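Local coordinates for protein afamin (Homo sapiens, PDB 6FAK) that carries hydrophobic molecules in body fluids, binds vitamin E and keeps lipidated Wnt proteins soluble and active, at residues I229-L234 against P326-A331; T415-Q420 against P487-L492; V427-K432 against G459-V464. One frame throughout, in Å; residues are numbered along the deposited sequence.

Interaction 1 (I229-L234 against P326-A331)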
loop_
_atom_site.group_PDB
_atom_site.type_symbol
_atom_site.label_atom_id
_atom_site.label_comp_id
_atom_site.label_asym_id
_atom_site.label_seq_id
_atom_site.Cartn_x
_atom_site.Cartn_y
_atom_site.Cartn_z
ATOM N N ILE A 229 16.124 -0.487 -22.030
ATOM C CA ILE A 229 14.994 -0.163 -22.911
ATOM C C ILE A 229 15.200 1.147 -23.668
ATOM O O ILE A 229 15.795 2.071 -23.121
ATOM C CB ILE A 229 13.685 -0.093 -22.067
ATOM C CG1 ILE A 229 12.432 -0.137 -22.936
ATOM C CG2 ILE A 229 13.665 1.157 -21.163
ATOM C CD1 ILE A 229 11.175 -0.187 -22.070
ATOM N N GLU A 230 14.706 1.251 -24.908
ATOM C CA GLU A 230 14.687 2.548 -25.668
ATOM C C GLU A 230 13.577 3.453 -25.210
ATOM O O GLU A 230 12.479 2.974 -24.875
ATOM C CB GLU A 230 14.583 2.356 -27.200
ATOM C CG GLU A 230 13.331 2.908 -27.941
ATOM C CD GLU A 230 13.556 4.082 -28.936
ATOM O OE1 GLU A 230 13.744 5.282 -28.503
ATOM O OE2 GLU A 230 13.441 3.821 -30.185
ATOM N N PHE A 231 13.820 4.765 -25.280
ATOM C CA PHE A 231 12.867 5.754 -24.782
ATOM C C PHE A 231 11.457 5.574 -25.379
ATOM O O PHE A 231 10.473 5.532 -24.657
ATOM C CB PHE A 231 13.412 7.169 -24.965
ATOM C CG PHE A 231 12.517 8.244 -24.410
ATOM C CD1 PHE A 231 12.273 8.318 -23.052
ATOM C CD2 PHE A 231 11.929 9.183 -25.235
ATOM C CE1 PHE A 231 11.445 9.293 -22.533
ATOM C CE2 PHE A 231 11.113 10.168 -24.718
ATOM C CZ PHE A 231 10.869 10.218 -23.361
ATOM N N LYS A 232 11.362 5.463 -26.694
ATOM C CA LYS A 232 10.074 5.319 -27.339
ATOM C C LYS A 232 9.304 4.089 -26.855
ATOM O O LYS A 232 8.093 4.163 -26.637
ATOM C CB LYS A 232 10.215 5.328 -28.871
ATOM C CG LYS A 232 10.460 6.703 -29.389
ATOM C CD LYS A 232 10.630 6.740 -30.918
ATOM C CE LYS A 232 9.430 6.290 -31.774
ATOM N NZ LYS A 232 8.263 7.207 -31.790
ATOM N N GLU A 233 9.992 2.951 -26.709
ATOM C CA GLU A 233 9.384 1.721 -26.213
ATOM C C GLU A 233 8.939 1.881 -24.727
ATOM O O GLU A 233 7.872 1.434 -24.385
ATOM C CB GLU A 233 10.344 0.545 -26.331
ATOM C CG GLU A 233 9.705 -0.802 -26.108
ATOM C CD GLU A 233 8.611 -1.104 -27.135
ATOM O OE1 GLU A 233 8.920 -1.173 -28.351
ATOM O OE2 GLU A 233 7.439 -1.265 -26.727
ATOM N N LEU A 234 9.770 2.509 -23.904
ATOM C CA LEU A 234 9.414 2.870 -22.520
ATOM C C LEU A 234 8.138 3.733 -22.446
ATOM O O LEU A 234 7.201 3.453 -21.658
ATOM C CB LEU A 234 10.607 3.570 -21.872
ATOM C CG LEU A 234 10.655 4.029 -20.408
ATOM C CD1 LEU A 234 9.968 5.318 -20.194
ATOM C CD2 LEU A 234 10.071 2.982 -19.507
ATOM N N PRO A 326 7.630 20.420 -22.967
ATOM C CA PRO A 326 8.096 20.246 -21.567
ATOM C C PRO A 326 7.802 18.862 -20.975
ATOM O O PRO A 326 8.674 18.280 -20.333
ATOM C CB PRO A 326 7.405 21.382 -20.774
ATOM C CG PRO A 326 6.778 22.291 -21.800
ATOM C CD PRO A 326 6.786 21.618 -23.164
ATOM N N ASP A 327 6.612 18.294 -21.231
ATOM C CA ASP A 327 6.265 16.981 -20.669
ATOM C C ASP A 327 7.213 15.927 -21.162
ATOM O O ASP A 327 7.743 15.164 -20.374
ATOM C CB ASP A 327 4.816 16.568 -20.968
ATOM C CG ASP A 327 3.780 17.475 -20.263
ATOM O OD1 ASP A 327 3.930 17.750 -19.055
ATOM O OD2 ASP A 327 2.840 17.960 -20.935
ATOM N N THR A 328 7.442 15.873 -22.470
ATOM C CA THR A 328 8.312 14.858 -23.012
ATOM C C THR A 328 9.778 15.085 -22.614
ATOM O O THR A 328 10.513 14.133 -22.370
ATOM C CB THR A 328 8.131 14.709 -24.533
ATOM O OG1 THR A 328 6.743 14.443 -24.827
ATOM C CG2 THR A 328 8.933 13.555 -25.066
ATOM N N PHE A 329 10.194 16.337 -22.569
ATOM C CA PHE A 329 11.549 16.678 -22.164
ATOM C C PHE A 329 11.826 16.148 -20.714
ATOM O O PHE A 329 12.854 15.551 -20.441
ATOM C CB PHE A 329 11.701 18.212 -22.185
ATOM C CG PHE A 329 12.979 18.700 -21.579
ATOM C CD1 PHE A 329 14.142 18.671 -22.309
ATOM C CD2 PHE A 329 13.010 19.172 -20.300
ATOM C CE1 PHE A 329 15.347 19.058 -21.743
ATOM C CE2 PHE A 329 14.214 19.570 -19.717
ATOM C CZ PHE A 329 15.369 19.503 -20.453
ATOM N N PHE A 330 10.917 16.458 -19.782
ATOM C CA PHE A 330 11.042 15.915 -18.397
ATOM C C PHE A 330 10.878 14.382 -18.270
ATOM O O PHE A 330 11.513 13.754 -17.403
ATOM C CB PHE A 330 10.163 16.705 -17.392
ATOM C CG PHE A 330 10.619 18.135 -17.192
ATOM C CD1 PHE A 330 11.855 18.407 -16.648
ATOM C CD2 PHE A 330 9.810 19.211 -17.565
ATOM C CE1 PHE A 330 12.297 19.728 -16.512
ATOM C CE2 PHE A 330 10.224 20.508 -17.427
ATOM C CZ PHE A 330 11.486 20.776 -16.918
ATOM N N ALA A 331 10.026 13.795 -19.089
ATOM C CA ALA A 331 9.980 12.321 -19.187
ATOM C C ALA A 331 11.321 11.713 -19.602
ATOM O O ALA A 331 11.770 10.722 -19.016
ATOM C CB ALA A 331 8.870 11.863 -20.149
#
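Phe231 reaches from the first turn of helix 231-250 to Ala331 and Thr328 on the first turns of helix 326-339. One ring does all the touching from its side. Its CG lies anti to the backbone N (chi1 -177°), which carries the ring toward helix 326-339. The tighter part is at Ala331. Phe231 CE1 lies 3.8 Å from Ala331 C, and Phe231 CZ lies 4.1 Å from Ala331 CB. The ring thus rests against backbone as much as against the methyl, consistent with the small size of Ala331. The looser part is at Thr328, an exposed residue. Its methyl CG2 sits at the ring edge, near the ring plane, 4.0 Å from Phe231 CE2. The hydroxyl OG1 of Thr328 is hydrogen-bonded to Asp325, while the methyl meets the ring. Glu230 caps the start of the Phe231 helix: Lys232 N donates to Glu230 OE1 at 3.0 Å, nearly straight at 172°, from above the carboxylate plane. An alanine in place of Phe231 is likely to take away the ring that bridges the two helix starts, leaving the Thr328 methyl without this apolar partner and Ala331 less covered. Around the contact, Lys332 makes a cation-pi contact with Phe231, and the Phe335 ring also meets it. The segment 229-234 belongs to the region that forms the pocket for hydrophobic ligands. Leu234 packs on Ile219 and Leu222 of helix 216-225, and Ala331 also touches Ile219, so three helices converge here.

Interaction 2 (T415-Q420 against P487-L492)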
loop_
_atom_site.group_PDB
_atom_site.type_symbol
_atom_site.label_atom_id
_atom_site.label_comp_id
_atom_site.label_asym_id
_atom_site.label_seq_id
_atom_site.Cartn_x
_atom_site.Cartn_y
_atom_site.Cartn_z
ATOM N N THR A 415 1.491 9.913 17.025
ATOM C CA THR A 415 0.318 10.260 17.855
ATOM C C THR A 415 0.308 11.766 18.197
ATOM O O THR A 415 -0.735 12.396 18.156
ATOM C CB THR A 415 0.230 9.366 19.107
ATOM O OG1 THR A 415 0.224 7.985 18.708
ATOM C CG2 THR A 415 -1.008 9.612 19.846
ATOM N N LYS A 416 1.463 12.343 18.491
ATOM C CA LYS A 416 1.568 13.797 18.678
ATOM C C LYS A 416 1.088 14.633 17.479
ATOM O O LYS A 416 0.413 15.701 17.638
ATOM C CB LYS A 416 3.020 14.207 19.004
ATOM C CG LYS A 416 3.510 13.813 20.374
ATOM C CD LYS A 416 2.933 14.678 21.472
ATOM C CE LYS A 416 3.666 14.501 22.810
ATOM N NZ LYS A 416 5.014 15.139 22.961
ATOM N N ILE A 417 1.494 14.212 16.294
ATOM C CA ILE A 417 1.256 14.957 15.105
ATOM C C ILE A 417 -0.147 14.725 14.530
ATOM O O ILE A 417 -0.670 15.603 13.867
ATOM C CB ILE A 417 2.356 14.786 13.984
ATOM C CG1 ILE A 417 2.309 13.431 13.362
ATOM C CG2 ILE A 417 3.771 15.124 14.483
ATOM C CD1 ILE A 417 3.142 13.336 12.116
ATOM N N ALA A 418 -0.703 13.535 14.738
ATOM C CA ALA A 418 -2.011 13.106 14.170
ATOM C C ALA A 418 -2.889 12.417 15.220
ATOM O O ALA A 418 -3.308 11.284 15.020
ATOM C CB ALA A 418 -1.802 12.195 12.947
ATOM N N PRO A 419 -3.106 13.091 16.359
ATOM C CA PRO A 419 -3.816 12.458 17.477
ATOM C C PRO A 419 -5.292 12.184 17.175
ATOM O O PRO A 419 -5.879 11.381 17.904
ATOM C CB PRO A 419 -3.662 13.461 18.624
ATOM C CG PRO A 419 -3.547 14.782 17.923
ATOM C CD PRO A 419 -2.727 14.473 16.705
ATOM N N GLN A 420 -5.849 12.777 16.103
ATOM C CA GLN A 420 -7.216 12.581 15.732
ATOM C C GLN A 420 -7.456 11.201 15.097
ATOM O O GLN A 420 -8.611 10.739 15.035
ATOM C CB GLN A 420 -7.687 13.679 14.749
ATOM C CG GLN A 420 -7.673 15.116 15.319
ATOM C CD GLN A 420 -6.314 15.782 15.287
ATOM O OE1 GLN A 420 -5.342 15.281 14.659
ATOM N NE2 GLN A 420 -6.246 16.965 15.851
ATOM N N PRO A 487 9.439 14.349 3.587
ATOM C CA PRO A 487 10.046 15.550 4.224
ATOM C C PRO A 487 9.065 16.529 4.918
ATOM O O PRO A 487 9.395 17.053 5.971
ATOM C CB PRO A 487 10.773 16.241 3.076
ATOM C CG PRO A 487 11.034 15.157 2.072
ATOM C CD PRO A 487 9.968 14.111 2.219
ATOM N N CYS A 488 7.893 16.742 4.335
ATOM C CA CYS A 488 6.848 17.574 4.922
ATOM C C CYS A 488 6.366 17.023 6.296
ATOM O O CYS A 488 6.342 17.768 7.296
ATOM C CB CYS A 488 5.655 17.683 3.982
ATOM S SG CYS A 488 4.438 18.876 4.528
ATOM N N PHE A 489 5.995 15.747 6.311
ATOM C CA PHE A 489 5.618 15.040 7.532
ATOM C C PHE A 489 6.683 15.109 8.640
ATOM O O PHE A 489 6.338 15.341 9.805
ATOM C CB PHE A 489 5.237 13.593 7.240
ATOM C CG PHE A 489 3.801 13.452 6.906
ATOM C CD1 PHE A 489 2.842 13.543 7.916
ATOM C CD2 PHE A 489 3.375 13.323 5.602
ATOM C CE1 PHE A 489 1.487 13.482 7.620
ATOM C CE2 PHE A 489 1.993 13.239 5.292
ATOM C CZ PHE A 489 1.050 13.312 6.305
ATOM N N GLU A 490 7.962 14.968 8.246
ATOM C CA GLU A 490 9.112 15.088 9.165
ATOM C C GLU A 490 9.257 16.468 9.783
ATOM O O GLU A 490 9.862 16.580 10.819
ATOM C CB GLU A 490 10.460 14.740 8.474
ATOM C CG GLU A 490 10.606 13.348 7.835
ATOM C CD GLU A 490 10.259 12.192 8.731
ATOM O OE1 GLU A 490 10.636 12.223 9.921
ATOM O OE2 GLU A 490 9.633 11.230 8.238
ATOM N N SER A 491 8.736 17.500 9.150
ATOM C CA SER A 491 8.788 18.830 9.677
ATOM C C SER A 491 7.666 19.207 10.672
ATOM O O SER A 491 7.730 20.277 11.243
ATOM C CB SER A 491 8.793 19.833 8.522
ATOM O OG SER A 491 7.472 20.061 8.001
ATOM N N LEU A 492 6.642 18.365 10.833
ATOM C CA LEU A 492 5.455 18.717 11.605
ATOM C C LEU A 492 5.732 18.715 13.095
ATOM O O LEU A 492 6.474 17.921 13.575
ATOM C CB LEU A 492 4.299 17.757 11.312
ATOM C CG LEU A 492 3.747 17.769 9.886
ATOM C CD1 LEU A 492 2.499 16.900 9.759
ATOM C CD2 LEU A 492 3.462 19.181 9.388
#
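Ile417, in the last turn of helix 376-417, holds this contact with two branches. It packs the end of that helix against the end of helix 485-490 within the third albumin domain. Its CD1 meets the edge of the Phe489 ring, near the ring plane, with CD1 4.2 Å from Phe489 CD1. Its CG2 comes 4.2 Å from Leu492 CB and 4.0 Å from Leu492 O. The Ile417 and Leu492 side chains cross at about a right angle. CG1 of Ile417 stands between the backbone N and the carbonyl carbon (chi1 71°), and from there the chain extends to put CD1 at the ring. A second shell sets the partners. Phe489 stacks on Phe458 and packs against Val474 of helix 472-479. Cys488, next to it, is tied to Cys477 by a disulfide. Cys488 O takes two donors from Ser491: OG at 2.7 Å, in the carbonyl plane on a lone pair, and N at 3.0 Å. On the other side, Asn471 ND2 bonds to Ile417 O, and Lys416 forms a salt bridge with Asp542. Between the two segments the side-chain contact is wholly apolar and buried, so it rests on shape and burial, while the polar bonds and the disulfide probably help hold the two segments in place.

Interaction 3 (V427-K432 against G459-V464)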
loop_
_atom_site.group_PDB
_atom_site.type_symbol
_atom_site.label_atom_id
_atom_site.label_comp_id
_atom_site.label_asym_id
_atom_site.label_seq_id
_atom_site.Cartn_x
_atom_site.Cartn_y
_atom_site.Cartn_z
ATOM N N VAL A 427 -1.352 2.617 15.512
ATOM C CA VAL A 427 -0.621 1.393 15.733
ATOM C C VAL A 427 -0.192 0.737 14.417
ATOM O O VAL A 427 0.974 0.418 14.268
ATOM C CB VAL A 427 -1.427 0.421 16.637
ATOM C CG1 VAL A 427 -0.791 -0.995 16.625
ATOM C CG2 VAL A 427 -1.425 0.940 18.064
ATOM N N SER A 428 -1.109 0.570 13.463
ATOM C CA SER A 428 -0.784 0.081 12.104
ATOM C C SER A 428 0.290 0.898 11.407
ATOM O O SER A 428 1.203 0.338 10.834
ATOM C CB SER A 428 -2.017 -0.011 11.208
ATOM O OG SER A 428 -2.735 -1.049 11.779
ATOM N N LEU A 429 0.165 2.212 11.442
ATOM C CA LEU A 429 1.139 3.106 10.812
ATOM C C LEU A 429 2.536 3.013 11.425
ATOM O O LEU A 429 3.554 3.059 10.721
ATOM C CB LEU A 429 0.624 4.561 10.884
ATOM C CG LEU A 429 -0.587 4.860 10.034
ATOM C CD1 LEU A 429 -1.134 6.274 10.316
ATOM C CD2 LEU A 429 -0.259 4.762 8.568
ATOM N N GLY A 430 2.591 2.908 12.754
ATOM C CA GLY A 430 3.827 2.684 13.440
ATOM C C GLY A 430 4.506 1.371 13.050
ATOM O O GLY A 430 5.728 1.354 12.805
ATOM N N GLU A 431 3.743 0.280 12.993
ATOM C CA GLU A 431 4.301 -1.018 12.577
ATOM C C GLU A 431 4.786 -0.949 11.146
ATOM O O GLU A 431 5.907 -1.362 10.862
ATOM C CB GLU A 431 3.314 -2.199 12.739
ATOM C CG GLU A 431 3.585 -3.078 13.961
ATOM C CD GLU A 431 4.892 -3.893 13.895
ATOM O OE1 GLU A 431 5.580 -3.997 14.921
ATOM O OE2 GLU A 431 5.236 -4.447 12.837
ATOM N N LYS A 432 3.968 -0.399 10.259
ATOM C CA LYS A 432 4.385 -0.199 8.887
ATOM C C LYS A 432 5.637 0.677 8.773
ATOM O O LYS A 432 6.544 0.366 7.998
ATOM C CB LYS A 432 3.260 0.395 8.052
ATOM C CG LYS A 432 2.170 -0.620 7.800
ATOM C CD LYS A 432 0.899 -0.033 7.183
ATOM C CE LYS A 432 -0.261 -1.043 7.276
ATOM N NZ LYS A 432 -1.605 -0.455 6.971
ATOM N N GLY A 459 1.271 7.307 2.232
ATOM C CA GLY A 459 0.222 6.912 1.281
ATOM C C GLY A 459 -0.995 6.261 1.894
ATOM O O GLY A 459 -2.117 6.528 1.484
ATOM N N GLU A 460 -0.767 5.402 2.882
ATOM C CA GLU A 460 -1.847 4.796 3.688
ATOM C C GLU A 460 -2.615 5.872 4.488
ATOM O O GLU A 460 -3.845 5.874 4.550
ATOM C CB GLU A 460 -1.242 3.813 4.681
ATOM C CG GLU A 460 -2.160 2.683 5.074
ATOM C CD GLU A 460 -1.948 1.414 4.264
ATOM O OE1 GLU A 460 -0.864 1.211 3.662
ATOM O OE2 GLU A 460 -2.890 0.613 4.260
ATOM N N LEU A 461 -1.854 6.754 5.127
ATOM C CA LEU A 461 -2.377 7.831 5.938
ATOM C C LEU A 461 -3.266 8.827 5.186
ATOM O O LEU A 461 -4.265 9.283 5.685
ATOM C CB LEU A 461 -1.188 8.630 6.520
ATOM C CG LEU A 461 -1.405 9.800 7.484
ATOM C CD1 LEU A 461 -2.300 9.390 8.603
ATOM C CD2 LEU A 461 -0.067 10.210 8.085
ATOM N N CYS A 462 -2.843 9.191 3.986
ATOM C CA CYS A 462 -3.473 10.262 3.261
ATOM C C CYS A 462 -4.757 9.876 2.541
ATOM O O CYS A 462 -5.504 10.761 2.130
ATOM C CB CYS A 462 -2.496 10.881 2.273
ATOM S SG CYS A 462 -1.186 11.701 3.206
ATOM N N GLY A 463 -4.998 8.579 2.387
ATOM C CA GLY A 463 -6.275 8.104 1.867
ATOM C C GLY A 463 -6.165 7.666 0.415
ATOM O O GLY A 463 -5.342 8.223 -0.381
ATOM N N VAL A 464 -7.038 6.722 0.049
ATOM C CA VAL A 464 -7.121 6.216 -1.308
ATOM C C VAL A 464 -8.239 6.867 -2.100
ATOM O O VAL A 464 -7.976 7.550 -3.098
ATOM C CB VAL A 464 -7.209 4.649 -1.327
ATOM C CG1 VAL A 464 -7.166 4.144 -2.749
ATOM C CG2 VAL A 464 -6.080 4.068 -0.508
#
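Leu429 and Leu461 bring helices 423-440 and 446-462 together, with their CA atoms 7.6 Å apart at the nearest point between the segments. Leu429 points both its methyls across. Its CD1 lies 3.7 Å from Leu461 CD1, where the two leucine side chains cross at about a right angle. Its CD2 lies 4.1 Å from Glu460 CB, so the aliphatic base of the glutamate shares in the apolar packing. One turn on from Leu429, Lys432 runs out extended beyond CG and ends at the carboxylate. Lys432 NZ forms a salt bridge with Glu460 OE2 at 3.2 Å. The Glu460 chain bends at chi2 (96°), which brings its carboxylate across the end of the lysine. Lys200 of helix 177-209 makes a second salt bridge to the same oxygen, so two ammonium groups share it. This pair of cations would probably favour the charged form of Glu460. Helix 446-462 ends just after, where Gly463 turns to a positive phi (104°) and Cys462 is joined to Cys478 by a disulfide. Leu421 touches both leucines from the loop before helix 423-440. Glu460 also packs on Ser197, placing the contact between two third-domain helices and helix 177-209, which runs from the first albumin range into the second.

How the interactions relate
Interaction 1 lies in the second albumin range, and interactions 2 and 3 lie in the third. Interaction 1 stands apart: its centre is about 36 Å from that of interaction 2 and about 33 Å from that of interaction 3, and it closes before either opens along the chain. Interactions 2 and 3 have centres about 12 Å apart and touch, with Phe489 CE1 3.7 Å from Leu461 CD2. Both segments of interaction 3 fall between 415-420 and 487-492 in sequence, and helix 423-440 follows helix 376-417. The two are thus linked through Phe489 within the third albumin range. Interaction 1 joins helices of the second domain, whose deep pocket binds hydrophobic ligands and may take the Wnt lipid.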